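Prolyl-ACP dehydrogenase (Oscillatoria sp., PDB 4IRN) probably oxidises the prolyl group carried on an acyl carrier protein, using FAD, in the biosynthesis of the cyanotoxin anatoxin-a. Local coordinates at residues 65-70 / 390-395; 116-121 / 288-293. All coordinates share one frame; numbering follows the deposited sequence.

Both contacts tie the N-terminal part of the acyl-CoA dehydrogenase fold to its C-terminal helical domain. Along the chain the order is 65-70, 116-121, 288-293, 390-395, so interaction 2 falls wholly within the 319 residues that separate the two halves of interaction 1. Their centres are about 12 Å apart, and helix 386-395 lies close to both: Asp-392 OD2 of interaction 1 meets Asn-118 ND2 of interaction 2 at 3.0 Å, a probable hydrogen bond. Together the salt bridge, carboxylates and amide make a mostly polar seam between the domains, about 10 Å from bound FAD at the nearest side chain, Asp-392.

Interaction 1: residues 65-70 / 390-395; sequences KNDKEE and LRDAIA
The guanidinium of Arg-391 meets the carboxylate of Asp-67 at its edge, with Asp-67 CG in the guanidinium plane and the two flat groups turned 44° apart. The grip is end-on and uses both terminal nitrogens: NH1 of Arg-391 gives a nearly straight bond (163°) of 3.2 Å to the syn lone pair of Asp-67 OD1, while Arg-391 NH2 reaches Asp-67 OD2 at 2.7 Å from above the carboxylate plane. A weak third bond joins NH1 to OD2. The twist is consistent with the uneven fit: OD1 lies near the guanidinium plane, OD2 is tilted from it. Asp-67 places its carboxylate here with CG anti to the backbone N (chi1 176°), and the arginine, bent at chi3, comes from the opposite direction. NE of Arg-391 pairs with Glu-387, and NH1 also donates to Met-239 O, which fixes the guanidinium's rotation. Asp-67 OD1 and Asp-392 OD1 stand 4.3 Å apart; a water modelled between them lies implausibly close to Asp-67 OD1, so its bridging role is doubtful; Asp-392 OD1 accepts from Met-241 N. Across the subunit boundary, Tyr-380 of the second subunit bonds to Arg-391 O. Within the acyl-CoA dehydrogenase fold, this is a buried interdomain salt bridge joining N-terminal helix 63-69 to C-terminal helix 386-395.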
ATOM      1  N   LYS A  65     -21.684  -7.810  26.189  1.00 14.73           N
ATOM      2  CA  LYS A  65     -21.985  -7.086  27.425  1.00 14.96           C
ATOM      3  C   LYS A  65     -20.722  -6.572  28.141  1.00 19.70           C
ATOM      4  O   LYS A  65     -20.686  -5.395  28.509  1.00 19.15           O
ATOM      5  CB  LYS A  65     -22.828  -7.958  28.367  1.00 17.42           C
ATOM      6  CG  LYS A  65     -23.275  -7.259  29.637  1.00 30.02           C
ATOM      7  CD  LYS A  65     -23.712  -8.243  30.688  1.00 40.28           C
ATOM      8  CE  LYS A  65     -24.377  -7.560  31.842  1.00 53.36           C
ATOM      9  NZ  LYS A  65     -25.789  -7.196  31.532  1.00 62.47           N
ATOM     10  N   ASN A  66     -19.716  -7.450  28.367  1.00 17.78           N
ATOM     11  CA  ASN A  66     -18.449  -7.099  29.040  1.00 18.36           C
ATOM     12  C   ASN A  66     -17.693  -5.977  28.308  1.00 22.81           C
ATOM     13  O   ASN A  66     -17.135  -5.081  28.952  1.00 22.14           O
ATOM     14  CB  ASN A  66     -17.536  -8.321  29.192  1.00 20.31           C
ATOM     15  CG  ASN A  66     -17.884  -9.259  30.329  1.00 42.22           C
ATOM     16  OD1 ASN A  66     -19.033  -9.364  30.769  1.00 36.58           O
ATOM     17  ND2 ASN A  66     -16.886  -9.998  30.802  1.00 33.31           N
ATOM     18  N   ASP A  67     -17.700  -6.026  26.963  1.00 18.94           N
ATOM     19  CA  ASP A  67     -17.055  -5.009  26.148  1.00 18.69           C
ATOM     20  C   ASP A  67     -17.803  -3.670  26.272  1.00 21.79           C
ATOM     21  O   ASP A  67     -17.167  -2.640  26.506  1.00 22.17           O
ATOM     22  CB  ASP A  67     -16.968  -5.464  24.685  1.00 20.79           C
ATOM     23  CG  ASP A  67     -16.384  -4.420  23.759  1.00 29.52           C
ATOM     24  OD1 ASP A  67     -15.140  -4.318  23.690  1.00 29.91           O
ATOM     25  OD2 ASP A  67     -17.170  -3.687  23.124  1.00 31.63           O
ATOM     26  N   LYS A  68     -19.143  -3.695  26.126  1.00 16.86           N
ATOM     27  CA  LYS A  68     -20.005  -2.518  26.215  1.00 16.16           C
ATOM     28  C   LYS A  68     -19.928  -1.870  27.609  1.00 22.89           C
ATOM     29  O   LYS A  68     -19.722  -0.657  27.721  1.00 23.49           O
ATOM     30  CB  LYS A  68     -21.454  -2.896  25.862  1.00 16.47           C
ATOM     31  CG  LYS A  68     -22.387  -1.710  25.673  1.00 24.25           C
ATOM     32  CD  LYS A  68     -23.796  -2.182  25.339  1.00 35.84           C
ATOM     33  CE  LYS A  68     -24.774  -1.032  25.219  1.00 45.87           C
ATOM     34  NZ  LYS A  68     -26.141  -1.498  24.863  1.00 56.88           N
ATOM     35  N   GLU A  69     -20.067  -2.689  28.659  1.00 19.92           N
ATOM     36  CA  GLU A  69     -20.086  -2.240  30.051  1.00 19.48           C
ATOM     37  C   GLU A  69     -18.700  -2.075  30.708  1.00 21.59           C
ATOM     38  O   GLU A  69     -18.623  -1.581  31.840  1.00 21.05           O
ATOM     39  CB  GLU A  69     -20.998  -3.154  30.887  1.00 20.85           C
ATOM     40  CG  GLU A  69     -22.463  -3.090  30.485  1.00 33.56           C
ATOM     41  CD  GLU A  69     -23.401  -3.973  31.284  1.00 70.54           C
ATOM     42  OE1 GLU A  69     -23.078  -4.309  32.449  1.00 70.28           O
ATOM     43  OE2 GLU A  69     -24.469  -4.331  30.735  1.00 70.62           O
ATOM     44  N   GLU A  70     -17.618  -2.468  29.991  1.00 16.18           N
ATOM     45  CA  GLU A  70     -16.222  -2.407  30.443  1.00 14.96           C
ATOM     46  C   GLU A  70     -15.993  -3.297  31.669  1.00 17.62           C
ATOM     47  O   GLU A  70     -15.552  -2.813  32.712  1.00 18.06           O
ATOM     48  CB  GLU A  70     -15.759  -0.959  30.698  1.00 16.32           C
ATOM     49  CG  GLU A  70     -15.880  -0.036  29.498  1.00 29.18           C
ATOM     50  CD  GLU A  70     -15.064   1.228  29.642  1.00 53.13           C
ATOM     51  OE1 GLU A  70     -15.595   2.220  30.188  1.00 46.67           O
ATOM     52  OE2 GLU A  70     -13.895   1.231  29.196  1.00 54.10           O
ATOM     53  N   LEU A 390     -11.490  -5.628  15.593  1.00  7.73           N
ATOM     54  CA  LEU A 390     -10.752  -4.492  15.017  1.00  6.83           C
ATOM     55  C   LEU A 390     -10.434  -3.435  16.076  1.00 12.47           C
ATOM     56  O   LEU A 390      -9.290  -2.970  16.138  1.00 13.23           O
ATOM     57  CB  LEU A 390     -11.493  -3.868  13.816  1.00  6.29           C
ATOM     58  CG  LEU A 390     -10.848  -2.621  13.169  1.00 11.09           C
ATOM     59  CD1 LEU A 390      -9.453  -2.916  12.591  1.00 10.35           C
ATOM     60  CD2 LEU A 390     -11.751  -2.033  12.102  1.00 15.55           C
ATOM     61  N   ARG A 391     -11.440  -3.070  16.914  1.00  8.91           N
ATOM     62  CA  ARG A 391     -11.304  -2.097  18.003  1.00  9.16           C
ATOM     63  C   ARG A 391     -10.184  -2.505  18.968  1.00 14.86           C
ATOM     64  O   ARG A 391      -9.398  -1.652  19.380  1.00 14.49           O
ATOM     65  CB  ARG A 391     -12.628  -1.920  18.766  1.00  8.89           C
ATOM     66  CG  ARG A 391     -13.705  -1.151  17.993  1.00 13.34           C
ATOM     67  CD  ARG A 391     -14.843  -0.675  18.888  1.00 15.77           C
ATOM     68  NE  ARG A 391     -15.808  -1.737  19.179  1.00 10.07           N
ATOM     69  CZ  ARG A 391     -15.863  -2.415  20.323  1.00 20.04           C
ATOM     70  NH1 ARG A 391     -15.013  -2.146  21.307  1.00 10.65           N
ATOM     71  NH2 ARG A 391     -16.769  -3.366  20.494  1.00  6.18           N
ATOM     72  N   ASP A 392     -10.089  -3.813  19.282  1.00 12.26           N
ATOM     73  CA  ASP A 392      -9.064  -4.380  20.162  1.00 12.09           C
ATOM     74  C   ASP A 392      -7.692  -4.377  19.499  1.00 16.15           C
ATOM     75  O   ASP A 392      -6.701  -4.068  20.158  1.00 16.70           O
ATOM     76  CB  ASP A 392      -9.438  -5.810  20.616  1.00 13.74           C
ATOM     77  CG  ASP A 392     -10.743  -5.965  21.386  1.00 19.64           C
ATOM     78  OD1 ASP A 392     -11.274  -4.942  21.883  1.00 16.82           O
ATOM     79  OD2 ASP A 392     -11.238  -7.111  21.490  1.00 29.27           O
ATOM     80  N   ALA A 393      -7.640  -4.709  18.197  1.00 12.65           N
ATOM     81  CA  ALA A 393      -6.419  -4.768  17.390  1.00 12.72           C
ATOM     82  C   ALA A 393      -5.646  -3.445  17.336  1.00 18.16           C
ATOM     83  O   ALA A 393      -4.415  -3.479  17.311  1.00 18.55           O
ATOM     84  CB  ALA A 393      -6.740  -5.242  15.979  1.00 13.49           C
ATOM     85  N   ILE A 394      -6.351  -2.292  17.305  1.00 14.64           N
ATOM     86  CA  ILE A 394      -5.723  -0.966  17.235  1.00 14.93           C
ATOM     87  C   ILE A 394      -4.783  -0.699  18.410  1.00 19.64           C
ATOM     88  O   ILE A 394      -3.688  -0.181  18.198  1.00 20.73           O
ATOM     89  CB  ILE A 394      -6.764   0.166  17.017  1.00 18.26           C
ATOM     90  CG1 ILE A 394      -7.461  -0.014  15.650  1.00 18.58           C
ATOM     91  CG2 ILE A 394      -6.122   1.563  17.119  1.00 19.40           C
ATOM     92  CD1 ILE A 394      -8.751   0.664  15.518  1.00 25.91           C
ATOM     93  N   ALA A 395      -5.192  -1.093  19.633  1.00 14.92           N
ATOM     94  CA  ALA A 395      -4.419  -0.928  20.868  1.00 13.95           C
ATOM     95  C   ALA A 395      -2.954  -1.355  20.712  1.00 15.52           C
ATOM     96  O   ALA A 395      -2.065  -0.652  21.195  1.00 13.54           O
ATOM     97  CB  ALA A 395      -5.068  -1.706  21.997  1.00 14.59           C
TER
HETATM   98  O   HOH W   1     -12.781  -4.657  24.044  1.00 17.43           O

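Interaction 2: residues 116-121 / 288-293; sequences KDNGLI and VGTMER
Lys-116 lays its CG over the centre of one face of the Arg-293 guanidinium, 3.7 Å above the plane, and the two side chains cross at about a right angle. This is the closely packed part of the contact: CG alone sits over the flat group, 3.8 Å from Arg-293 CZ, with Lys-116 CE grazing Arg-293 NE. The loose side is the solvent-exposed lysine end, where the chain, extended beyond CG, leaves Lys-116 NZ 5.4 Å from Arg-293 NE. Deeper in, the contact is polar. Asn-118 OD1 and Thr-290 OG1 are 3.5 Å apart, without a direct hydrogen bond assigned between them. A water bonds to Thr-290 OG1 at 2.9 Å; its short approach to Asn-118 OD1 is doubtful. The same water lies at the guanidinium edge, in its plane, and accepts from Arg-293 NH2 at 2.9 Å. Arg-293 reaches it through a chain bent at chi3 (68°). Further partners hold the polar ends: Arg-293 NH1 donates to Gly-112 O and Tyr-113 O, while Glu-389 takes both Arg-293 NH2 and Asn-118 ND2. Nearby, Asp-117 N-caps helix 118-138 by accepting from Leu-120 N. The start of helix 118-138 faces the N-terminal half of helix 285-304, with Trp-364 of helix 350-375 packed against Asn-118 and Thr-290, and Leu-63 of helix 63-69 against Lys-116.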
ATOM      1  N   LYS A 116     -11.809 -15.504  23.102  1.00 13.20           N
ATOM      2  CA  LYS A 116     -12.257 -14.342  22.331  1.00 11.92           C
ATOM      3  C   LYS A 116     -12.025 -13.012  23.063  1.00 15.37           C
ATOM      4  O   LYS A 116     -12.043 -11.952  22.436  1.00 14.76           O
ATOM      5  CB  LYS A 116     -13.733 -14.501  21.912  1.00 13.50           C
ATOM      6  CG  LYS A 116     -13.981 -15.536  20.814  1.00 17.55           C
ATOM      7  CD  LYS A 116     -15.453 -15.587  20.448  1.00 26.87           C
ATOM      8  CE  LYS A 116     -15.716 -16.415  19.219  1.00 38.79           C
ATOM      9  NZ  LYS A 116     -17.162 -16.540  18.938  1.00 49.13           N
ATOM     10  N   ASP A 117     -11.824 -13.068  24.389  1.00 12.12           N
ATOM     11  CA  ASP A 117     -11.612 -11.901  25.243  1.00 11.47           C
ATOM     12  C   ASP A 117     -10.174 -11.404  25.089  1.00 15.41           C
ATOM     13  O   ASP A 117      -9.273 -11.827  25.827  1.00 15.23           O
ATOM     14  CB  ASP A 117     -11.961 -12.228  26.713  1.00 12.90           C
ATOM     15  CG  ASP A 117     -12.165 -11.029  27.622  1.00 21.30           C
ATOM     16  OD1 ASP A 117     -11.459 -10.018  27.439  1.00 19.22           O
ATOM     17  OD2 ASP A 117     -12.977 -11.133  28.573  1.00 33.18           O
ATOM     18  N   ASN A 118      -9.971 -10.502  24.119  1.00 10.73           N
ATOM     19  CA  ASN A 118      -8.667  -9.926  23.810  1.00 10.06           C
ATOM     20  C   ASN A 118      -8.122  -9.044  24.938  1.00 14.03           C
ATOM     21  O   ASN A 118      -6.906  -8.991  25.132  1.00 14.00           O
ATOM     22  CB  ASN A 118      -8.695  -9.188  22.462  1.00  9.49           C
ATOM     23  CG  ASN A 118      -9.079 -10.074  21.303  1.00 31.77           C
ATOM     24  OD1 ASN A 118      -8.420 -11.070  21.010  1.00 34.20           O
ATOM     25  ND2 ASN A 118     -10.171  -9.749  20.635  1.00 20.46           N
ATOM     26  N   GLY A 119      -9.016  -8.384  25.672  1.00 10.03           N
ATOM     27  CA  GLY A 119      -8.655  -7.538  26.805  1.00  9.81           C
ATOM     28  C   GLY A 119      -8.032  -8.320  27.946  1.00 13.92           C
ATOM     29  O   GLY A 119      -7.048  -7.863  28.542  1.00 13.33           O
ATOM     30  N   LEU A 120      -8.590  -9.533  28.235  1.00  9.74           N
ATOM     31  CA  LEU A 120      -8.090 -10.432  29.282  1.00  9.59           C
ATOM     32  C   LEU A 120      -6.704 -10.916  28.886  1.00 15.82           C
ATOM     33  O   LEU A 120      -5.783 -10.858  29.704  1.00 16.97           O
ATOM     34  CB  LEU A 120      -9.046 -11.626  29.506  1.00  9.14           C
ATOM     35  CG  LEU A 120      -8.596 -12.723  30.497  1.00 12.37           C
ATOM     36  CD1 LEU A 120      -8.905 -12.355  31.951  1.00 11.77           C
ATOM     37  CD2 LEU A 120      -9.229 -14.040  30.152  1.00 12.54           C
ATOM     38  N   ILE A 121      -6.560 -11.345  27.614  1.00 12.19           N
ATOM     39  CA  ILE A 121      -5.307 -11.807  27.023  1.00 11.98           C
ATOM     40  C   ILE A 121      -4.209 -10.725  27.180  1.00 15.99           C
ATOM     41  O   ILE A 121      -3.099 -11.044  27.616  1.00 15.64           O
ATOM     42  CB  ILE A 121      -5.523 -12.250  25.548  1.00 14.79           C
ATOM     43  CG1 ILE A 121      -6.423 -13.514  25.461  1.00 14.70           C
ATOM     44  CG2 ILE A 121      -4.187 -12.477  24.857  1.00 15.13           C
ATOM     45  CD1 ILE A 121      -7.101 -13.763  24.083  1.00 19.95           C
ATOM     46  N   VAL A 288      -1.809 -13.717  17.006  1.00 12.96           N
ATOM     47  CA  VAL A 288      -1.544 -14.620  15.879  1.00 12.40           C
ATOM     48  C   VAL A 288      -2.649 -15.698  15.854  1.00 16.83           C
ATOM     49  O   VAL A 288      -3.128 -16.057  14.772  1.00 16.93           O
ATOM     50  CB  VAL A 288      -0.104 -15.223  15.926  1.00 15.23           C
ATOM     51  CG1 VAL A 288       0.190 -16.074  14.692  1.00 14.71           C
ATOM     52  CG2 VAL A 288       0.951 -14.121  16.063  1.00 14.75           C
ATOM     53  N   GLY A 289      -3.063 -16.151  17.045  1.00 12.60           N
ATOM     54  CA  GLY A 289      -4.133 -17.130  17.232  1.00 12.04           C
ATOM     55  C   GLY A 289      -5.484 -16.582  16.827  1.00 17.02           C
ATOM     56  O   GLY A 289      -6.263 -17.276  16.166  1.00 17.49           O
ATOM     57  N   THR A 290      -5.746 -15.304  17.192  1.00 13.13           N
ATOM     58  CA  THR A 290      -6.957 -14.547  16.853  1.00 12.66           C
ATOM     59  C   THR A 290      -7.046 -14.398  15.325  1.00 16.64           C
ATOM     60  O   THR A 290      -8.126 -14.562  14.755  1.00 16.23           O
ATOM     61  CB  THR A 290      -6.932 -13.182  17.562  1.00 19.19           C
ATOM     62  OG1 THR A 290      -6.750 -13.383  18.967  1.00 18.93           O
ATOM     63  CG2 THR A 290      -8.180 -12.346  17.300  1.00 15.30           C
ATOM     64  N   MET A 291      -5.896 -14.119  14.674  1.00 12.70           N
ATOM     65  CA  MET A 291      -5.772 -13.975  13.230  1.00 12.55           C
ATOM     66  C   MET A 291      -6.130 -15.285  12.529  1.00 18.01           C
ATOM     67  O   MET A 291      -6.784 -15.249  11.481  1.00 18.80           O
ATOM     68  CB  MET A 291      -4.350 -13.538  12.853  1.00 14.86           C
ATOM     69  CG  MET A 291      -4.024 -12.087  13.220  1.00 17.89           C
ATOM     70  SD  MET A 291      -2.281 -11.650  12.993  1.00 21.33           S
ATOM     71  CE  MET A 291      -2.205 -11.586  11.235  1.00 18.21           C
ATOM     72  N   GLU A 292      -5.731 -16.440  13.123  1.00 14.26           N
ATOM     73  CA  GLU A 292      -6.044 -17.774  12.607  1.00 14.08           C
ATOM     74  C   GLU A 292      -7.555 -18.030  12.705  1.00 16.94           C
ATOM     75  O   GLU A 292      -8.125 -18.585  11.766  1.00 17.60           O
ATOM     76  CB  GLU A 292      -5.256 -18.860  13.359  1.00 15.65           C
ATOM     77  CG  GLU A 292      -5.208 -20.205  12.645  1.00 25.73           C
ATOM     78  CD  GLU A 292      -4.382 -21.282  13.325  1.00 47.01           C
ATOM     79  OE1 GLU A 292      -3.164 -21.067  13.523  1.00 43.89           O
ATOM     80  OE2 GLU A 292      -4.950 -22.356  13.633  1.00 41.73           O
ATOM     81  N   ARG A 293      -8.197 -17.603  13.823  1.00 11.25           N
ATOM     82  CA  ARG A 293      -9.641 -17.757  14.034  1.00 10.30           C
ATOM     83  C   ARG A 293     -10.451 -16.956  13.012  1.00 13.08           C
ATOM     84  O   ARG A 293     -11.379 -17.510  12.420  1.00 12.22           O
ATOM     85  CB  ARG A 293     -10.070 -17.415  15.479  1.00  8.06           C
ATOM     86  CG  ARG A 293     -11.576 -17.658  15.736  1.00  3.24           C
ATOM     87  CD  ARG A 293     -12.021 -17.394  17.158  1.00  7.35           C
ATOM     88  NE  ARG A 293     -11.964 -15.979  17.504  1.00  3.00           N
ATOM     89  CZ  ARG A 293     -11.089 -15.451  18.351  1.00 16.06           C
ATOM     90  NH1 ARG A 293     -10.196 -16.220  18.958  1.00  7.11           N
ATOM     91  NH2 ARG A 293     -11.104 -14.151  18.602  1.00  3.00           N
TER
HETATM   92  O   HOH W   2      -9.102 -13.479  20.630  1.00 10.87           O